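Local coordinates for molybdenum-binding-protein (Azotobacter vinelandii, PDB 1H9M) that binds molybdate as a trimer of subunits built from paired TOBE domains and probably serves molybdate homeostasis in the cytoplasm, at residues N10-T15 / V58-K63. Residues are numbered along the deposited sequence; the frame is centred on the assembly and turned at random.
With MOO (molybdate ion), chain E.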
loop_
_atom_site.group_PDB
_atom_site.type_symbol
_atom_site.label_atom_id
_atom_site.label_comp_id
_atom_site.label_asym_id
_atom_site.label_seq_id
_atom_site.Cartn_x
_atom_site.Cartn_y
_atom_site.Cartn_z
ATOM N N ASN A 10 6.835 4.235 -11.395
ATOM C CA ASN A 10 7.635 5.372 -10.929
ATOM C C ASN A 10 8.941 4.920 -10.359
ATOM O O ASN A 10 8.997 4.264 -9.311
ATOM C CB ASN A 10 6.802 6.048 -9.807
ATOM C CG ASN A 10 5.437 6.441 -10.400
ATOM O OD1 ASN A 10 5.388 7.134 -11.434
ATOM N ND2 ASN A 10 4.393 5.884 -9.811
ATOM N N VAL A 11 10.049 5.357 -11.036
ATOM C CA VAL A 11 11.389 5.014 -10.520
ATOM C C VAL A 11 12.164 6.341 -10.569
ATOM O O VAL A 11 12.439 6.790 -11.680
ATOM C CB VAL A 11 12.104 3.912 -11.317
ATOM C CG1 VAL A 11 13.529 3.702 -10.742
ATOM C CG2 VAL A 11 11.378 2.565 -11.226
ATOM N N PHE A 12 12.345 6.983 -9.431
ATOM C CA PHE A 12 12.962 8.298 -9.373
ATOM C C PHE A 12 14.410 8.197 -8.892
ATOM O O PHE A 12 14.682 7.627 -7.842
ATOM C CB PHE A 12 12.223 9.230 -8.451
ATOM C CG PHE A 12 10.733 9.336 -8.628
ATOM C CD1 PHE A 12 9.876 8.697 -7.765
ATOM C CD2 PHE A 12 10.197 10.136 -9.632
ATOM C CE1 PHE A 12 8.508 8.821 -7.902
ATOM C CE2 PHE A 12 8.821 10.253 -9.780
ATOM C CZ PHE A 12 7.980 9.605 -8.909
ATOM N N LYS A 13 15.314 8.940 -9.547
ATOM C CA LYS A 13 16.688 8.991 -9.048
ATOM C C LYS A 13 16.910 10.158 -8.106
ATOM O O LYS A 13 16.363 11.248 -8.246
ATOM C CB LYS A 13 17.659 9.116 -10.242
ATOM C CG LYS A 13 17.742 7.860 -11.094
ATOM C CD LYS A 13 18.671 8.042 -12.281
ATOM C CE LYS A 13 18.459 6.991 -13.364
ATOM N NZ LYS A 13 19.279 7.303 -14.577
ATOM N N GLY A 14 17.709 9.893 -7.068
ATOM C CA GLY A 14 17.987 10.958 -6.114
ATOM C C GLY A 14 19.131 10.662 -5.187
ATOM O O GLY A 14 19.847 9.681 -5.340
ATOM N N THR A 15 19.300 11.547 -4.200
ATOM C CA THR A 15 20.343 11.377 -3.200
ATOM C C THR A 15 19.779 11.543 -1.775
ATOM O O THR A 15 18.944 12.437 -1.547
ATOM C CB THR A 15 21.553 12.359 -3.223
ATOM O OG1 THR A 15 20.971 13.671 -3.206
ATOM C CG2 THR A 15 22.293 12.216 -4.553
ATOM N N VAL A 58 20.487 7.027 -4.702
ATOM C CA VAL A 58 19.465 5.976 -4.614
ATOM C C VAL A 58 18.383 6.201 -5.659
ATOM O O VAL A 58 18.333 7.195 -6.399
ATOM C CB VAL A 58 18.707 6.046 -3.262
ATOM C CG1 VAL A 58 19.726 5.736 -2.122
ATOM C CG2 VAL A 58 18.122 7.427 -3.058
ATOM N N VAL A 59 17.521 5.198 -5.868
ATOM C CA VAL A 59 16.283 5.311 -6.612
ATOM C C VAL A 59 15.087 5.080 -5.627
ATOM O O VAL A 59 15.281 4.407 -4.620
ATOM C CB VAL A 59 16.152 4.279 -7.758
ATOM C CG1 VAL A 59 17.091 4.873 -8.844
ATOM C CG2 VAL A 59 16.305 2.851 -7.285
ATOM N N ALA A 60 14.018 5.818 -5.897
ATOM C CA ALA A 60 12.785 5.650 -5.083
ATOM C C ALA A 60 11.802 4.977 -6.056
ATOM O O ALA A 60 11.627 5.462 -7.172
ATOM C CB ALA A 60 12.284 7.040 -4.764
ATOM N N VAL A 61 11.131 3.921 -5.667
ATOM C CA VAL A 61 10.263 3.118 -6.511
ATOM C C VAL A 61 8.830 3.154 -5.935
ATOM O O VAL A 61 8.703 2.792 -4.765
ATOM C CB VAL A 61 10.775 1.660 -6.480
ATOM C CG1 VAL A 61 9.909 0.762 -7.334
ATOM C CG2 VAL A 61 12.237 1.733 -7.007
ATOM N N VAL A 62 7.875 3.559 -6.758
ATOM C CA VAL A 62 6.497 3.678 -6.198
ATOM C C VAL A 62 5.546 3.073 -7.200
ATOM O O VAL A 62 5.503 3.502 -8.326
ATOM C CB VAL A 62 6.116 5.153 -5.922
ATOM C CG1 VAL A 62 4.696 5.223 -5.383
ATOM C CG2 VAL A 62 7.057 5.807 -4.877
ATOM N N LYS A 63 4.728 2.063 -6.899
ATOM C CA LYS A 63 3.768 1.566 -7.831
ATOM C C LYS A 63 2.593 2.557 -8.052
ATOM O O LYS A 63 2.256 3.217 -7.078
ATOM C CB LYS A 63 3.143 0.255 -7.318
ATOM C CG LYS A 63 3.855 -1.023 -7.705
ATOM C CD LYS A 63 3.217 -2.202 -6.939
ATOM C CE LYS A 63 1.794 -2.199 -7.324
ATOM N NZ LYS A 63 1.460 -3.110 -8.467
HETATM MO MO MOO E . 2.656 -1.087 -11.557
HETATM O O1 MOO E . 1.023 -1.384 -10.896
HETATM O O2 MOO E . 3.194 0.598 -11.202
HETATM O O3 MOO E . 3.681 -2.331 -10.802
HETATM O O4 MOO E . 2.471 -1.372 -13.331
#
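Asn-10, with the largest area buried by the partner strand, grips the carbonyl of Val-62 twice. Its amide ND2 lies 3.0 Å from Val-62 O, arriving from above the carbonyl plane, 40° out of it, while the backbone N of Asn-10 makes a weak, longer bond to the same oxygen. The side chain reaches there because CG stands beside its own backbone N (chi1 -57°), and the other amide atom, OD1, accepts from the backbone N of Thr-111. With both ends held, the amide's rotation is fixed. Phe-12 and Val-58 follow closely in buried area. Phe-12 faces Ala-60 in a hydrogen-bonded antiparallel pair, with Ala-60 N 2.7 Å from Phe-12 O and a return bond from Phe-12 N to Ala-60 O. The phenyl CD1 comes obliquely to 3.7 Å from Ala-60 O and also passes near the Ala-60 methyl. Val-58 closes the same kind of pair with Gly-14: Val-58 N lies 2.8 Å from Gly-14 O, and Gly-14 N bonds back to Val-58 O. On the other face, Val-11 CG1 meets Val-59 CB at 4.0 Å, and Lys-13 runs alongside Val-59 through CG. Just past the strand, Lys-63 bends so that NZ lies 3.0 Å from molybdate O1. Thr-115 of the second subunit shares that ion, so the site lies at a subunit interface. Both strands belong to the first TOBE domain (OB clan) and are neighbours in an antiparallel sheet: 25-32 flanks 10-21, and 140-143, from the chain's C-terminal end, adds on beyond 57-62, while Ile-110 of strand 109-115 packs on Asn-10 and Phe-12.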